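Local coordinates for Serine/threonine-protein kinase pelle (PDB 1D2Z) that acts as a serine/threonine kinase in the Toll pathway setting embryonic dorsoventral polarity, and through this death domain binds the death domain of Tube, at residues A[11-16]-A[64-69]; A[29-34]-A[87-92]; A[38-43]-A[81-86]. One frame throughout, in Å; residues are numbered along the deposited sequence. Where two conformers were deposited one is given.

Contact 1 of 3, residues A[11-16]-A[64-69]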
ATOM      1  N   MET A  11      -2.799  -9.269  13.459  1.00 40.34           N
ATOM      2  CA  MET A  11      -3.025  -7.881  13.090  1.00 37.56           C
ATOM      3  C   MET A  11      -2.038  -7.410  12.029  1.00 35.34           C
ATOM      4  O   MET A  11      -1.018  -8.053  11.773  1.00 33.95           O
ATOM      5  CB  MET A  11      -2.920  -6.971  14.314  1.00 39.02           C
ATOM      6  CG  MET A  11      -1.554  -6.969  14.985  1.00 42.69           C
ATOM      7  SD  MET A  11      -1.437  -5.709  16.277  1.00 45.81           S
ATOM      8  CE  MET A  11      -2.476  -6.432  17.568  1.00 46.62           C
ATOM      9  N   ALA A  12      -2.364  -6.284  11.410  1.00 34.59           N
ATOM     10  CA  ALA A  12      -1.502  -5.697  10.398  1.00 34.33           C
ATOM     11  C   ALA A  12      -0.287  -5.123  11.120  1.00 33.70           C
ATOM     12  O   ALA A  12      -0.408  -4.619  12.242  1.00 31.74           O
ATOM     13  CB  ALA A  12      -2.245  -4.591   9.662  1.00 34.10           C
ATOM     14  N   ILE A  13       0.880  -5.223  10.485  1.00 30.19           N
ATOM     15  CA  ILE A  13       2.129  -4.700  11.034  1.00 28.28           C
ATOM     16  C   ILE A  13       1.976  -3.237  11.455  1.00 31.73           C
ATOM     17  O   ILE A  13       2.515  -2.817  12.485  1.00 30.01           O
ATOM     18  CB  ILE A  13       3.273  -4.814   9.984  1.00 26.62           C
ATOM     19  CG1 ILE A  13       3.646  -6.289   9.782  1.00 27.71           C
ATOM     20  CG2 ILE A  13       4.471  -3.950  10.386  1.00 28.12           C
ATOM     21  CD1 ILE A  13       4.559  -6.554   8.598  1.00 27.39           C
ATOM     22  N   ARG A  14       1.230  -2.472  10.662  0.50 31.55           N
ATOM     23  CA  ARG A  14       1.000  -1.056  10.935  0.50 35.14           C
ATOM     24  C   ARG A  14       0.257  -0.814  12.251  0.50 34.72           C
ATOM     25  O   ARG A  14       0.309   0.288  12.800  0.50 33.33           O
ATOM     26  CB  ARG A  14       0.234  -0.418   9.773  0.50 37.97           C
ATOM     27  CG  ARG A  14      -1.027  -1.171   9.396  0.50 46.15           C
ATOM     28  CD  ARG A  14      -1.632  -0.668   8.093  0.50 51.56           C
ATOM     29  NE  ARG A  14      -2.760  -1.501   7.680  0.50 54.62           N
ATOM     30  CZ  ARG A  14      -3.956  -1.491   8.263  0.50 57.79           C
ATOM     31  NH1 ARG A  14      -4.197  -0.684   9.288  0.50 57.86           N
ATOM     32  NH2 ARG A  14      -4.904  -2.314   7.837  0.50 59.44           N
ATOM     33  N   LEU A  15      -0.414  -1.847  12.758  1.00 33.77           N
ATOM     34  CA  LEU A  15      -1.164  -1.743  14.013  1.00 36.03           C
ATOM     35  C   LEU A  15      -0.378  -2.178  15.256  1.00 36.18           C
ATOM     36  O   LEU A  15      -0.863  -2.045  16.377  1.00 36.77           O
ATOM     37  CB  LEU A  15      -2.483  -2.518  13.912  1.00 36.42           C
ATOM     38  CG  LEU A  15      -3.479  -2.041  12.843  1.00 39.97           C
ATOM     39  CD1 LEU A  15      -4.672  -2.984  12.774  1.00 39.67           C
ATOM     40  CD2 LEU A  15      -3.936  -0.618  13.143  1.00 41.36           C
ATOM     41  N   LEU A  16       0.835  -2.691  15.060  1.00 36.55           N
ATOM     42  CA  LEU A  16       1.672  -3.120  16.181  1.00 36.08           C
ATOM     43  C   LEU A  16       1.839  -2.002  17.205  1.00 35.20           C
ATOM     44  O   LEU A  16       2.182  -0.873  16.851  1.00 34.93           O
ATOM     45  CB  LEU A  16       3.059  -3.547  15.694  1.00 37.66           C
ATOM     46  CG  LEU A  16       3.314  -5.009  15.328  1.00 41.56           C
ATOM     47  CD1 LEU A  16       4.686  -5.139  14.670  1.00 43.84           C
ATOM     48  CD2 LEU A  16       3.233  -5.879  16.576  1.00 37.32           C
ATOM     49  N   GLU A  64      11.634   2.160   9.336  1.00 26.96           N
ATOM     50  CA  GLU A  64      11.327   2.642   7.994  1.00 28.65           C
ATOM     51  C   GLU A  64      10.977   1.449   7.108  1.00 25.20           C
ATOM     52  O   GLU A  64      10.085   1.532   6.268  1.00 26.78           O
ATOM     53  CB  GLU A  64      12.504   3.431   7.418  1.00 29.97           C
ATOM     54  CG  GLU A  64      12.157   4.188   6.131  1.00 36.81           C
ATOM     55  CD  GLU A  64      10.987   5.152   6.309  1.00 40.16           C
ATOM     56  OE1 GLU A  64      10.834   5.735   7.403  1.00 38.66           O
ATOM     57  OE2 GLU A  64      10.208   5.317   5.352  1.00 42.61           O
ATOM     58  N   PHE A  65      11.696   0.342   7.289  1.00 26.37           N
ATOM     59  CA  PHE A  65      11.405  -0.868   6.523  1.00 26.06           C
ATOM     60  C   PHE A  65       9.966  -1.303   6.842  1.00 27.61           C
ATOM     61  O   PHE A  65       9.200  -1.645   5.933  1.00 26.41           O
ATOM     62  CB  PHE A  65      12.389  -1.999   6.863  1.00 25.01           C
ATOM     63  CG  PHE A  65      11.980  -3.341   6.315  1.00 24.09           C
ATOM     64  CD1 PHE A  65      12.210  -3.665   4.983  1.00 26.86           C
ATOM     65  CD2 PHE A  65      11.314  -4.262   7.124  1.00 23.29           C
ATOM     66  CE1 PHE A  65      11.775  -4.887   4.458  1.00 24.82           C
ATOM     67  CE2 PHE A  65      10.877  -5.481   6.612  1.00 23.25           C
ATOM     68  CZ  PHE A  65      11.107  -5.796   5.271  1.00 25.37           C
ATOM     69  N   LEU A  66       9.596  -1.290   8.125  1.00 24.76           N
ATOM     70  CA  LEU A  66       8.234  -1.673   8.504  1.00 25.74           C
ATOM     71  C   LEU A  66       7.215  -0.694   7.924  1.00 25.98           C
ATOM     72  O   LEU A  66       6.126  -1.098   7.533  1.00 27.20           O
ATOM     73  CB  LEU A  66       8.070  -1.742  10.024  1.00 24.66           C
ATOM     74  CG  LEU A  66       8.822  -2.846  10.776  1.00 25.95           C
ATOM     75  CD1 LEU A  66       8.488  -2.765  12.268  1.00 21.01           C
ATOM     76  CD2 LEU A  66       8.439  -4.208  10.221  1.00 28.26           C
ATOM     77  N   ASN A  67       7.569   0.591   7.893  1.00 26.73           N
ATOM     78  CA  ASN A  67       6.683   1.622   7.345  1.00 29.16           C
ATOM     79  C   ASN A  67       6.382   1.332   5.873  1.00 31.27           C
ATOM     80  O   ASN A  67       5.238   1.437   5.432  1.00 31.49           O
ATOM     81  CB  ASN A  67       7.318   3.016   7.470  1.00 30.99           C
ATOM     82  CG  ASN A  67       7.194   3.607   8.879  1.00 34.14           C
ATOM     83  OD1 ASN A  67       6.367   3.179   9.679  1.00 32.74           O
ATOM     84  ND2 ASN A  67       8.020   4.603   9.174  1.00 33.77           N
ATOM     85  N   ILE A  68       7.412   0.942   5.125  1.00 30.71           N
ATOM     86  CA  ILE A  68       7.259   0.639   3.703  1.00 30.60           C
ATOM     87  C   ILE A  68       6.588  -0.711   3.446  1.00 29.36           C
ATOM     88  O   ILE A  68       5.520  -0.780   2.832  1.00 29.14           O
ATOM     89  CB  ILE A  68       8.636   0.686   2.967  1.00 29.27           C
ATOM     90  CG1 ILE A  68       9.207   2.106   3.025  1.00 30.44           C
ATOM     91  CG2 ILE A  68       8.487   0.241   1.511  1.00 31.91           C
ATOM     92  CD1 ILE A  68      10.668   2.221   2.625  1.00 32.90           C
ATOM     93  N   TRP A  69       7.211  -1.780   3.930  1.00 30.48           N
ATOM     94  CA  TRP A  69       6.702  -3.133   3.719  1.00 28.15           C
ATOM     95  C   TRP A  69       5.351  -3.381   4.402  1.00 29.21           C
ATOM     96  O   TRP A  69       4.446  -3.963   3.806  1.00 26.98           O
ATOM     97  CB  TRP A  69       7.755  -4.144   4.179  1.00 29.93           C
ATOM     98  CG  TRP A  69       7.512  -5.544   3.725  1.00 29.02           C
ATOM     99  CD1 TRP A  69       7.395  -5.988   2.429  1.00 29.66           C
ATOM    100  CD2 TRP A  69       7.364  -6.695   4.558  1.00 29.74           C
ATOM    101  NE1 TRP A  69       7.181  -7.343   2.412  1.00 27.88           N
ATOM    102  CE2 TRP A  69       7.158  -7.805   3.703  1.00 29.49           C
ATOM    103  CE3 TRP A  69       7.384  -6.900   5.946  1.00 27.41           C
ATOM    104  CZ2 TRP A  69       6.977  -9.099   4.194  1.00 32.23           C
ATOM    105  CZ3 TRP A  69       7.202  -8.189   6.431  1.00 31.01           C
ATOM    106  CH2 TRP A  69       6.999  -9.271   5.558  1.00 28.98           C
TER
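Ile13 reaches from the loop ahead of helix 18-31 into the six-helix bundle of the death domain and meets Leu66 and Trp69, one turn apart on helix 61-73. Its two branches split the work. CG2 stands anti to the backbone N and goes to the leucine, with Ile13 CG2 4.0 Å from Leu66 CD2; the two side chains cross at about a right angle and meet through these methyls. CG1 lies beside the backbone N (chi1 -70°), and the extended chi2 of 169° carries the terminal methyl on to the six-membered part of the indole. That ring is brought within range because Trp69 has its CG anti to its own N, chi1 -166°, which swings the end of the side chain toward the loop although its base does not aim there. Phe65 CZ lies 3.5 Å above one face of the Trp69 indole, toward its rim. His75 also meets the indole, and backbone hydrogen bonding to His75 ties Ile13 to the link between helices 61-73 and 77-86. Trp69 also packs on Ile147 of the Tube chain, so the same indole serves the Pelle interior and the complex. No hydrogen bond joins the two segments, and the isoleucine's terminal methyl comes in obliquely, Ile13 CD1 lying 3.8 Å from Trp69 CZ3.

Contact 2 of 3, residues A[29-34]-A[87-92]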
ATOM      1  N   ASP A  29      17.903  -2.828  14.473  1.00 30.03           N
ATOM      2  CA  ASP A  29      18.864  -1.780  14.135  1.00 30.74           C
ATOM      3  C   ASP A  29      20.238  -2.109  14.690  1.00 32.58           C
ATOM      4  O   ASP A  29      21.247  -1.846  14.042  1.00 31.68           O
ATOM      5  CB  ASP A  29      18.409  -0.417  14.660  1.00 30.55           C
ATOM      6  CG  ASP A  29      17.211   0.127  13.914  1.00 33.07           C
ATOM      7  OD1 ASP A  29      16.854  -0.416  12.848  1.00 31.55           O
ATOM      8  OD2 ASP A  29      16.622   1.109  14.400  1.00 33.73           O
ATOM      9  N   ALA A  30      20.270  -2.672  15.897  1.00 32.32           N
ATOM     10  CA  ALA A  30      21.521  -3.057  16.537  1.00 32.06           C
ATOM     11  C   ALA A  30      22.191  -4.146  15.702  1.00 33.91           C
ATOM     12  O   ALA A  30      23.413  -4.163  15.562  1.00 34.96           O
ATOM     13  CB  ALA A  30      21.256  -3.564  17.951  1.00 33.68           C
ATOM     14  N   LEU A  31      21.383  -5.067  15.177  1.00 33.09           N
ATOM     15  CA  LEU A  31      21.892  -6.148  14.338  1.00 34.21           C
ATOM     16  C   LEU A  31      22.259  -5.634  12.948  1.00 34.94           C
ATOM     17  O   LEU A  31      22.996  -6.297  12.211  1.00 35.37           O
ATOM     18  CB  LEU A  31      20.846  -7.252  14.176  1.00 33.80           C
ATOM     19  CG  LEU A  31      20.546  -8.188  15.343  1.00 34.71           C
ATOM     20  CD1 LEU A  31      19.569  -9.253  14.857  1.00 34.79           C
ATOM     21  CD2 LEU A  31      21.835  -8.821  15.860  1.00 33.52           C
ATOM     22  N   ASP A  32      21.687  -4.489  12.577  1.00 35.51           N
ATOM     23  CA  ASP A  32      21.918  -3.867  11.274  1.00 37.81           C
ATOM     24  C   ASP A  32      21.544  -4.823  10.128  1.00 37.44           C
ATOM     25  O   ASP A  32      22.367  -5.136   9.263  1.00 37.77           O
ATOM     26  CB  ASP A  32      23.381  -3.413  11.153  1.00 41.61           C
ATOM     27  CG  ASP A  32      23.600  -2.392  10.040  1.00 45.37           C
ATOM     28  OD1 ASP A  32      22.624  -1.732   9.614  1.00 47.21           O
ATOM     29  OD2 ASP A  32      24.764  -2.237   9.603  1.00 45.09           O
ATOM     30  N   VAL A  33      20.299  -5.293  10.148  1.00 34.35           N
ATOM     31  CA  VAL A  33      19.797  -6.210   9.124  1.00 33.57           C
ATOM     32  C   VAL A  33      18.760  -5.597   8.178  1.00 31.30           C
ATOM     33  O   VAL A  33      18.104  -6.329   7.439  1.00 31.79           O
ATOM     34  CB  VAL A  33      19.155  -7.476   9.749  1.00 31.65           C
ATOM     35  CG1 VAL A  33      20.226  -8.387  10.338  1.00 32.94           C
ATOM     36  CG2 VAL A  33      18.127  -7.081  10.822  1.00 32.67           C
ATOM     37  N   TRP A  34      18.614  -4.273   8.176  1.00 30.91           N
ATOM     38  CA  TRP A  34      17.614  -3.655   7.300  1.00 32.89           C
ATOM     39  C   TRP A  34      17.821  -3.986   5.817  1.00 32.45           C
ATOM     40  O   TRP A  34      16.859  -4.298   5.112  1.00 30.73           O
ATOM     41  CB  TRP A  34      17.522  -2.141   7.517  1.00 32.43           C
ATOM     42  CG  TRP A  34      18.677  -1.340   6.983  1.00 38.17           C
ATOM     43  CD1 TRP A  34      19.778  -0.930   7.673  1.00 39.35           C
ATOM     44  CD2 TRP A  34      18.831  -0.849   5.644  1.00 38.76           C
ATOM     45  NE1 TRP A  34      20.614  -0.212   6.846  1.00 42.07           N
ATOM     46  CE2 TRP A  34      20.058  -0.148   5.596  1.00 41.59           C
ATOM     47  CE3 TRP A  34      18.056  -0.933   4.480  1.00 41.17           C
ATOM     48  CZ2 TRP A  34      20.528   0.465   4.426  1.00 43.84           C
ATOM     49  CZ3 TRP A  34      18.522  -0.322   3.313  1.00 42.49           C
ATOM     50  CH2 TRP A  34      19.748   0.368   3.299  1.00 43.74           C
ATOM     51  N   LEU A  87      15.014 -15.580   7.634  1.00 40.93           N
ATOM     52  CA  LEU A  87      16.326 -14.972   7.812  1.00 39.19           C
ATOM     53  C   LEU A  87      16.969 -15.394   9.135  1.00 39.89           C
ATOM     54  O   LEU A  87      18.003 -14.853   9.532  1.00 37.49           O
ATOM     55  CB  LEU A  87      16.208 -13.447   7.761  1.00 41.31           C
ATOM     56  CG  LEU A  87      15.772 -12.810   6.437  1.00 42.89           C
ATOM     57  CD1 LEU A  87      15.671 -11.299   6.603  1.00 39.02           C
ATOM     58  CD2 LEU A  87      16.767 -13.163   5.339  1.00 42.44           C
ATOM     59  N   LYS A  88      16.373 -16.393   9.779  1.00 39.59           N
ATOM     60  CA  LYS A  88      16.820 -16.909  11.074  1.00 42.74           C
ATOM     61  C   LYS A  88      17.101 -15.854  12.148  1.00 41.55           C
ATOM     62  O   LYS A  88      18.125 -15.887  12.835  1.00 42.23           O
ATOM     63  CB  LYS A  88      17.971 -17.927  10.947  1.00 46.34           C
ATOM     64  CG  LYS A  88      19.090 -17.586   9.976  1.00 51.52           C
ATOM     65  CD  LYS A  88      20.191 -18.641  10.016  1.00 54.11           C
ATOM     66  CE  LYS A  88      19.647 -20.050   9.788  1.00 55.59           C
ATOM     67  NZ  LYS A  88      19.043 -20.244   8.438  1.00 56.69           N
ATOM     68  N   LEU A  89      16.182 -14.896  12.256  1.00 40.06           N
ATOM     69  CA  LEU A  89      16.264 -13.837  13.259  1.00 37.77           C
ATOM     70  C   LEU A  89      15.344 -14.295  14.394  1.00 36.41           C
ATOM     71  O   LEU A  89      14.249 -13.768  14.585  1.00 35.36           O
ATOM     72  CB  LEU A  89      15.794 -12.507  12.662  1.00 35.62           C
ATOM     73  CG  LEU A  89      16.658 -11.986  11.507  1.00 37.56           C
ATOM     74  CD1 LEU A  89      16.004 -10.778  10.849  1.00 35.36           C
ATOM     75  CD2 LEU A  89      18.056 -11.644  12.014  1.00 35.06           C
ATOM     76  N   HIS A  90      15.802 -15.312  15.123  1.00 36.56           N
ATOM     77  CA  HIS A  90      15.039 -15.914  16.218  1.00 35.87           C
ATOM     78  C   HIS A  90      14.664 -14.985  17.362  1.00 32.67           C
ATOM     79  O   HIS A  90      13.554 -15.075  17.890  1.00 32.31           O
ATOM     80  CB  HIS A  90      15.760 -17.165  16.738  1.00 40.46           C
ATOM     81  CG  HIS A  90      15.982 -18.201  15.680  1.00 42.82           C
ATOM     82  ND1 HIS A  90      14.956 -18.959  15.158  1.00 43.70           N
ATOM     83  CD2 HIS A  90      17.093 -18.543  14.987  1.00 44.64           C
ATOM     84  CE1 HIS A  90      15.423 -19.716  14.180  1.00 43.64           C
ATOM     85  NE2 HIS A  90      16.718 -19.482  14.057  1.00 46.20           N
ATOM     86  N   ASN A  91      15.582 -14.115  17.768  1.00 30.59           N
ATOM     87  CA  ASN A  91      15.268 -13.181  18.841  1.00 31.61           C
ATOM     88  C   ASN A  91      14.236 -12.149  18.381  1.00 31.51           C
ATOM     89  O   ASN A  91      13.494 -11.607  19.193  1.00 32.22           O
ATOM     90  CB  ASN A  91      16.530 -12.517  19.387  1.00 35.37           C
ATOM     91  CG  ASN A  91      17.252 -13.402  20.393  1.00 37.76           C
ATOM     92  OD1 ASN A  91      16.658 -13.863  21.369  1.00 39.92           O
ATOM     93  ND2 ASN A  91      18.535 -13.644  20.157  1.00 39.04           N
ATOM     94  N   ALA A  92      14.175 -11.903  17.073  1.00 30.57           N
ATOM     95  CA  ALA A  92      13.196 -10.968  16.514  1.00 30.88           C
ATOM     96  C   ALA A  92      11.829 -11.650  16.600  1.00 29.87           C
ATOM     97  O   ALA A  92      10.844 -11.039  17.016  1.00 27.25           O
ATOM     98  CB  ALA A  92      13.542 -10.621  15.059  1.00 28.73           C
TER
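Two helix-to-helix turns of the death-domain bundle face each other here: the one joining helix 18-31 to helix 34-40, and the one joining helix 77-86 to helix 90-95. The second opens with a Schellman motif. Lys88, with positive phi, is its C-prime residue, and the chain turns back so that Leu89 N bonds to Phe84 O and Lys88 N to Lys85 O. Leu89, next in line, occupies the N-cap position of helix 90-95 and sends its side chain across to the other turn. There Asp32, also with positive phi, leaves the helical conformation after helix 18-31, and Val33 takes the N-cap position of helix 34-40. Leu31 and Val33, flanking Asp32, both turn their side chains toward Leu89.

A single methyl of Leu89 serves both partners. Leu31 CD1 lies 4.0 Å from Leu89 CD2, the two leucines sliding past one another in opposite directions. Val33 CG1 lies 4.3 Å from the same Leu89 CD2, a looser touch. Both leucines carry CG beside the backbone N; in Leu89 (chi1 -63°) a chi2 of 172° carries CD1 away from CA and leaves CD2, the branch turned back beside CA, to face the other turn. Behind the contact Val33 rests on Leu28, and Ala92 packs on Leu24 and Leu28 of helix 18-31. Elsewhere on the first segment, Asp29 is hydrogen-bonded to Ser60 and Ser62.

Neither a hydrogen bond nor an ion pair crosses between the turns, and Leu31 lies at the exposed margin. The attraction is therefore dispersion and the partial removal of a few methyls from water, with no directional bond to fix how the two turns are set against each other.

Contact 3 of 3, residues A[38-43]-A[81-86]; sequences ATAVKL and FALFKK
This is a partly buried apolar contact between the C-terminal end of helix 34-40 and the side of helix 77-86, within the six-helix death-domain bundle. Leu83 is the side chain that crosses. Its CG stands anti to the backbone N (chi1 172°), which extends the side chain from helix 77-86, and its forked end is set against Ala40 and Val41. Leu83 CD1 touches both the alanine methyl, 3.9 Å from Ala40 CB, and Val41 CG1. Leu83 CD2 meets the valine alone, Val41 CG1 and Leu83 CD2 being 3.9 Å apart; the valine and leucine side chains cross at about a right angle, and CG1 is equally near both leucine methyls.

Val41 offers CG1 because this methyl lies beside its backbone N, anti to the carbonyl carbon. The residue lies within the turn that closes the helix: Lys42, with positive phi, forms a Schellman motif, bonding Lys42 N to Thr39 O at 3.0 Å and Leu43 N to Ala38 O at 2.9 Å. Behind the pair, Val41 packs on Phe65 and Trp69 of helix 61-73, and Leu83 too reaches Trp69. Leu83 and Leu43 also touch the Tube chain, at its Ile147 and Pro143, so this side of the domain lies at the interface of the complex. At the solvent-exposed margin Lys86 folds its end back toward the alanine, its third torsion turned to 74°, but no hydrogen bond forms: Lys86 NZ stays 4.4 Å from Ala40 O.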
ATOM      1  N   ALA A  38      15.201  -5.817   3.405  1.00 26.54           N
ATOM      2  CA  ALA A  38      14.789  -5.202   2.148  1.00 30.19           C
ATOM      3  C   ALA A  38      15.075  -6.100   0.950  1.00 30.69           C
ATOM      4  O   ALA A  38      14.240  -6.237   0.058  1.00 28.84           O
ATOM      5  CB  ALA A  38      15.476  -3.860   1.971  1.00 31.18           C
ATOM      6  N   THR A  39      16.243  -6.733   0.951  1.00 31.90           N
ATOM      7  CA  THR A  39      16.616  -7.620  -0.148  1.00 33.38           C
ATOM      8  C   THR A  39      15.740  -8.869  -0.173  1.00 32.18           C
ATOM      9  O   THR A  39      15.278  -9.286  -1.238  1.00 31.52           O
ATOM     10  CB  THR A  39      18.109  -8.026  -0.077  1.00 32.23           C
ATOM     11  OG1 THR A  39      18.921  -6.849  -0.164  1.00 34.85           O
ATOM     12  CG2 THR A  39      18.470  -8.973  -1.230  1.00 32.87           C
ATOM     13  N   ALA A  40      15.469  -9.419   1.011  1.00 29.04           N
ATOM     14  CA  ALA A  40      14.658 -10.626   1.137  1.00 28.93           C
ATOM     15  C   ALA A  40      13.236 -10.492   0.593  1.00 30.08           C
ATOM     16  O   ALA A  40      12.666 -11.466   0.105  1.00 30.87           O
ATOM     17  CB  ALA A  40      14.623 -11.095   2.591  1.00 27.57           C
ATOM     18  N   VAL A  41      12.644  -9.308   0.735  1.00 29.17           N
ATOM     19  CA  VAL A  41      11.284  -9.083   0.234  1.00 30.55           C
ATOM     20  C   VAL A  41      11.319  -8.367  -1.117  1.00 31.24           C
ATOM     21  O   VAL A  41      10.286  -8.006  -1.672  1.00 31.60           O
ATOM     22  CB  VAL A  41      10.423  -8.272   1.237  1.00 29.76           C
ATOM     23  CG1 VAL A  41      10.377  -8.987   2.580  1.00 30.82           C
ATOM     24  CG2 VAL A  41      10.967  -6.868   1.392  1.00 29.21           C
ATOM     25  N   LYS A  42      12.529  -8.143  -1.620  1.00 33.12           N
ATOM     26  CA  LYS A  42      12.744  -7.498  -2.909  1.00 34.80           C
ATOM     27  C   LYS A  42      12.177  -6.087  -3.039  1.00 34.12           C
ATOM     28  O   LYS A  42      11.489  -5.780  -4.014  1.00 34.90           O
ATOM     29  CB  LYS A  42      12.208  -8.386  -4.044  1.00 36.92           C
ATOM     30  CG  LYS A  42      12.843  -9.764  -4.101  1.00 41.10           C
ATOM     31  CD  LYS A  42      12.255 -10.604  -5.228  1.00 47.44           C
ATOM     32  CE  LYS A  42      12.841 -12.015  -5.223  1.00 52.54           C
ATOM     33  NZ  LYS A  42      12.249 -12.884  -6.286  1.00 56.55           N
ATOM     34  N   LEU A  43      12.450  -5.231  -2.057  1.00 30.92           N
ATOM     35  CA  LEU A  43      11.993  -3.845  -2.124  1.00 31.02           C
ATOM     36  C   LEU A  43      12.697  -3.202  -3.318  1.00 32.56           C
ATOM     37  O   LEU A  43      13.816  -3.597  -3.671  1.00 30.46           O
ATOM     38  CB  LEU A  43      12.357  -3.070  -0.848  1.00 28.04           C
ATOM     39  CG  LEU A  43      11.580  -3.352   0.443  1.00 25.99           C
ATOM     40  CD1 LEU A  43      11.943  -2.293   1.492  1.00 25.31           C
ATOM     41  CD2 LEU A  43      10.090  -3.308   0.169  1.00 31.70           C
ATOM     42  N   PHE A  81       6.679 -12.491  11.052  1.00 30.95           N
ATOM     43  CA  PHE A  81       7.225 -13.613  11.815  1.00 32.80           C
ATOM     44  C   PHE A  81       7.908 -14.590  10.839  1.00 35.11           C
ATOM     45  O   PHE A  81       9.048 -15.007  11.059  1.00 35.16           O
ATOM     46  CB  PHE A  81       6.081 -14.301  12.572  1.00 33.46           C
ATOM     47  CG  PHE A  81       6.526 -15.350  13.558  1.00 37.81           C
ATOM     48  CD1 PHE A  81       6.985 -14.989  14.826  1.00 37.07           C
ATOM     49  CD2 PHE A  81       6.445 -16.704  13.237  1.00 38.18           C
ATOM     50  CE1 PHE A  81       7.353 -15.964  15.762  1.00 37.15           C
ATOM     51  CE2 PHE A  81       6.810 -17.689  14.166  1.00 40.25           C
ATOM     52  CZ  PHE A  81       7.263 -17.315  15.430  1.00 38.05           C
ATOM     53  N   ALA A  82       7.226 -14.898   9.733  1.00 34.30           N
ATOM     54  CA  ALA A  82       7.755 -15.802   8.711  1.00 34.36           C
ATOM     55  C   ALA A  82       9.027 -15.260   8.058  1.00 33.69           C
ATOM     56  O   ALA A  82       9.944 -16.027   7.739  1.00 33.40           O
ATOM     57  CB  ALA A  82       6.691 -16.083   7.645  1.00 36.24           C
ATOM     58  N   LEU A  83       9.086 -13.944   7.855  1.00 32.74           N
ATOM     59  CA  LEU A  83      10.264 -13.318   7.263  1.00 30.90           C
ATOM     60  C   LEU A  83      11.447 -13.488   8.205  1.00 33.14           C
ATOM     61  O   LEU A  83      12.551 -13.826   7.777  1.00 31.91           O
ATOM     62  CB  LEU A  83      10.026 -11.831   6.996  1.00 29.66           C
ATOM     63  CG  LEU A  83      11.237 -11.001   6.539  1.00 31.12           C
ATOM     64  CD1 LEU A  83      11.798 -11.524   5.214  1.00 31.39           C
ATOM     65  CD2 LEU A  83      10.843  -9.534   6.406  1.00 29.94           C
ATOM     66  N   PHE A  84      11.217 -13.221   9.488  1.00 32.76           N
ATOM     67  CA  PHE A  84      12.264 -13.368  10.491  1.00 34.08           C
ATOM     68  C   PHE A  84      12.728 -14.827  10.494  1.00 34.01           C
ATOM     69  O   PHE A  84      13.928 -15.108  10.534  1.00 31.63           O
ATOM     70  CB  PHE A  84      11.734 -12.991  11.882  1.00 32.48           C
ATOM     71  CG  PHE A  84      11.433 -11.527  12.051  1.00 32.50           C
ATOM     72  CD1 PHE A  84      12.096 -10.568  11.287  1.00 27.36           C
ATOM     73  CD2 PHE A  84      10.511 -11.103  13.009  1.00 31.68           C
ATOM     74  CE1 PHE A  84      11.850  -9.205  11.482  1.00 27.86           C
ATOM     75  CE2 PHE A  84      10.259  -9.747  13.213  1.00 30.94           C
ATOM     76  CZ  PHE A  84      10.929  -8.794  12.448  1.00 26.57           C
ATOM     77  N   LYS A  85      11.766 -15.743  10.408  1.00 35.86           N
ATOM     78  CA  LYS A  85      12.061 -17.174  10.405  1.00 40.23           C
ATOM     79  C   LYS A  85      12.960 -17.548   9.229  1.00 41.28           C
ATOM     80  O   LYS A  85      13.930 -18.292   9.396  1.00 40.46           O
ATOM     81  CB  LYS A  85      10.766 -17.991  10.358  1.00 40.95           C
ATOM     82  CG  LYS A  85      10.975 -19.501  10.427  1.00 43.26           C
ATOM     83  CD  LYS A  85       9.653 -20.249  10.352  1.00 44.29           C
ATOM     84  CE  LYS A  85       9.851 -21.767  10.423  1.00 46.96           C
ATOM     85  NZ  LYS A  85      10.565 -22.331   9.239  1.00 47.16           N
ATOM     86  N   LYS A  86      12.659 -16.993   8.055  1.00 40.90           N
ATOM     87  CA  LYS A  86      13.443 -17.265   6.852  1.00 43.29           C
ATOM     88  C   LYS A  86      14.864 -16.724   6.971  1.00 42.84           C
ATOM     89  O   LYS A  86      15.811 -17.340   6.484  1.00 43.94           O
ATOM     90  CB  LYS A  86      12.749 -16.684   5.608  1.00 47.17           C
ATOM     91  CG  LYS A  86      13.513 -16.926   4.306  1.00 51.75           C
ATOM     92  CD  LYS A  86      12.621 -16.875   3.067  1.00 54.25           C
ATOM     93  CE  LYS A  86      12.204 -15.462   2.698  1.00 55.82           C
ATOM     94  NZ  LYS A  86      11.459 -15.476   1.403  1.00 55.50           N
TER

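Contact 1 is the buried one, contact 3 is partly buried, and contact 2 lies at the surface. All three are apolar and lack hydrogen bonds across their segments, but an indole takes part in contact 1, whereas contacts 2 and 3 join aliphatic groups. Contacts 1 and 3 touch through the side chains of Phe65 and Trp69, which pack on Val41, and both come within reach of Tube; contact 2 does not. Contacts 2 and 3 share the path from helix 77-86 into helix 90-95, and Leu87 CD2 packs on Ala40 CB. Contacts 1 and 2 lie on opposite sides of the chain's centre, their centres about 16 Å apart.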